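Local coordinates for caspase-1 subunit p19/18 (Spodoptera frugiperda, PDB 1M72), which is a cysteine protease of the caspase family that cleaves protein substrates and probably takes part in the execution of apoptosis, at residues G112-K117 and F145-C150. Sequence-based numbering, arbitrary orientation.
Sequences GMLYAK and FFIQAC
Leu-114 of the small antiparallel sheet meets Ile-147 and Ala-149 where the central strand 143-148 of the caspase domain runs out into the probable catalytic Cys-150. Leu-114 lies on strand 113-115, the middle strand of that small sheet. One methyl, CD2, does the touching. It sits 3.5 Å from CB of Ala-149, a tight apolar approach, and 3.9 Å from CG2 of Ile-147. The CG of Leu-114 lies beside its backbone N (chi1 -70°), and chi2 of 176° sets CD1 anti to CA and leaves CD2 as the branch turned to Ala-149 and Ile-147. Ile-147 answers with its CG2 branch, which stands anti to its own backbone N. Ile-147 and Ala-149 are two residues apart and both point toward strand 113-115. Gln-148, between them, points away and uses NE2 to bond Ser-194 and an acidic side chain of the bound peptide.

A water supplies the polar link. It lies 2.8 Å from O of Met-113 and 3.0 Å from O of Cys-150, placed to donate to either; with other acceptors in reach, both bonds need not be made at once. These two carbonyl oxygens are themselves 4.3 Å apart, and as two acceptors they cannot bond each other. The interface is small, 120 Å² in all, but largely buried.

The side chain of His-108, probably the catalytic partner of Cys-150, as in other caspases, is about 6 Å from that of Ala-149, and the backbone of His-108 is hydrogen-bonded to that of Tyr-115. SG of Cys-150 is covalently linked to the bound peptide, an inhibitor. A nucleophilic cysteine just beyond the carboxyl end of a central parallel strand, beside a small antiparallel sheet, is characteristic of the caspase fold of peptidase family C14.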
loop_
_atom_site.group_PDB
_atom_site.type_symbol
_atom_site.label_atom_id
_atom_site.label_comp_id
_atom_site.label_asym_id
_atom_site.label_seq_id
_atom_site.Cartn_x
_atom_site.Cartn_y
_atom_site.Cartn_z
ATOM N N GLY C 112 -1.732 6.170 -13.725
ATOM C CA GLY C 112 -3.175 6.023 -13.773
ATOM C C GLY C 112 -3.620 5.357 -15.053
ATOM O O GLY C 112 -4.785 5.472 -15.490
ATOM N N MET C 113 -2.733 4.598 -15.676
ATOM C CA MET C 113 -3.159 4.015 -16.935
ATOM C C MET C 113 -2.514 2.661 -17.289
ATOM O O MET C 113 -1.322 2.448 -17.040
ATOM C CB MET C 113 -2.882 5.076 -18.022
ATOM C CG MET C 113 -3.253 4.754 -19.443
ATOM S SD MET C 113 -2.424 5.928 -20.653
ATOM C CE MET C 113 -2.743 7.554 -19.894
ATOM N N LEU C 114 -3.331 1.768 -17.839
ATOM C CA LEU C 114 -2.896 0.480 -18.332
ATOM C C LEU C 114 -3.323 0.369 -19.813
ATOM O O LEU C 114 -4.351 0.929 -20.218
ATOM C CB LEU C 114 -3.533 -0.666 -17.517
ATOM C CG LEU C 114 -2.961 -0.721 -16.101
ATOM C CD1 LEU C 114 -3.662 -1.759 -15.310
ATOM C CD2 LEU C 114 -1.485 -1.017 -16.165
ATOM N N TYR C 115 -2.545 -0.348 -20.623
ATOM C CA TYR C 115 -2.910 -0.523 -22.029
ATOM C C TYR C 115 -3.421 -1.909 -22.338
ATOM O O TYR C 115 -2.872 -2.908 -21.895
ATOM C CB TYR C 115 -1.726 -0.239 -22.984
ATOM C CG TYR C 115 -1.397 1.225 -23.187
ATOM C CD1 TYR C 115 -0.367 1.822 -22.461
ATOM C CD2 TYR C 115 -2.152 2.027 -24.061
ATOM C CE1 TYR C 115 -0.080 3.190 -22.578
ATOM C CE2 TYR C 115 -1.882 3.428 -24.198
ATOM C CZ TYR C 115 -0.840 3.986 -23.443
ATOM O OH TYR C 115 -0.536 5.320 -23.513
ATOM N N ALA C 116 -4.505 -1.955 -23.090
ATOM C CA ALA C 116 -5.068 -3.207 -23.581
ATOM C C ALA C 116 -4.384 -3.332 -24.955
ATOM O O ALA C 116 -3.430 -2.618 -25.240
ATOM C CB ALA C 116 -6.553 -3.071 -23.759
ATOM N N LYS C 117 -4.880 -4.204 -25.826
ATOM C CA LYS C 117 -4.265 -4.337 -27.137
ATOM C C LYS C 117 -4.554 -3.106 -27.984
ATOM O O LYS C 117 -3.682 -2.609 -28.689
ATOM C CB LYS C 117 -4.801 -5.568 -27.867
ATOM C CG LYS C 117 -4.250 -5.680 -29.293
ATOM C CD LYS C 117 -4.670 -6.956 -29.970
ATOM C CE LYS C 117 -6.060 -6.824 -30.496
ATOM N NZ LYS C 117 -6.530 -8.120 -31.044
ATOM N N PHE C 145 -4.411 -8.297 -6.520
ATOM C CA PHE C 145 -4.140 -7.708 -7.814
ATOM C C PHE C 145 -2.657 -7.458 -7.996
ATOM O O PHE C 145 -2.026 -6.811 -7.162
ATOM C CB PHE C 145 -4.939 -6.406 -7.974
ATOM C CG PHE C 145 -6.422 -6.630 -7.928
ATOM C CD1 PHE C 145 -7.077 -6.794 -6.703
ATOM C CD2 PHE C 145 -7.148 -6.817 -9.105
ATOM C CE1 PHE C 145 -8.418 -7.155 -6.632
ATOM C CE2 PHE C 145 -8.493 -7.178 -9.059
ATOM C CZ PHE C 145 -9.134 -7.354 -7.824
ATOM N N PHE C 146 -2.102 -7.976 -9.094
ATOM C CA PHE C 146 -0.698 -7.775 -9.366
ATOM C C PHE C 146 -0.537 -7.092 -10.697
ATOM O O PHE C 146 -1.052 -7.558 -11.717
ATOM C CB PHE C 146 0.044 -9.101 -9.339
ATOM C CG PHE C 146 0.057 -9.725 -7.997
ATOM C CD1 PHE C 146 -1.011 -10.538 -7.580
ATOM C CD2 PHE C 146 1.104 -9.478 -7.124
ATOM C CE1 PHE C 146 -1.023 -11.094 -6.304
ATOM C CE2 PHE C 146 1.113 -10.030 -5.826
ATOM C CZ PHE C 146 0.035 -10.846 -5.414
ATOM N N ILE C 147 0.189 -5.982 -10.687
ATOM C CA ILE C 147 0.351 -5.237 -11.914
ATOM C C ILE C 147 1.773 -4.991 -12.335
ATOM O O ILE C 147 2.552 -4.312 -11.630
ATOM C CB ILE C 147 -0.383 -3.883 -11.802
ATOM C CG1 ILE C 147 -1.869 -4.143 -11.523
ATOM C CG2 ILE C 147 -0.207 -3.067 -13.094
ATOM C CD1 ILE C 147 -2.493 -3.035 -10.888
ATOM N N GLN C 148 2.141 -5.576 -13.470
ATOM C CA GLN C 148 3.481 -5.334 -14.035
ATOM C C GLN C 148 3.226 -4.364 -15.202
ATOM O O GLN C 148 2.661 -4.753 -16.208
ATOM C CB GLN C 148 4.110 -6.621 -14.538
ATOM C CG GLN C 148 5.427 -6.440 -15.370
ATOM C CD GLN C 148 6.436 -5.545 -14.685
ATOM O OE1 GLN C 148 6.745 -5.698 -13.493
ATOM N NE2 GLN C 148 6.964 -4.599 -15.433
ATOM N N ALA C 149 3.616 -3.106 -15.017
ATOM C CA ALA C 149 3.441 -2.029 -16.004
ATOM C C ALA C 149 4.057 -0.750 -15.434
ATOM O O ALA C 149 4.200 -0.622 -14.202
ATOM C CB ALA C 149 1.949 -1.799 -16.312
ATOM N N CYS C 150 4.449 0.193 -16.295
ATOM C CA CYS C 150 5.033 1.427 -15.770
ATOM C C CYS C 150 3.905 2.287 -15.231
ATOM O O CYS C 150 2.776 2.184 -15.715
ATOM C CB CYS C 150 5.701 2.221 -16.879
ATOM S SG CYS C 150 7.206 1.480 -17.454
HETATM O O HOH W 1 -0.047 1.981 -14.610
#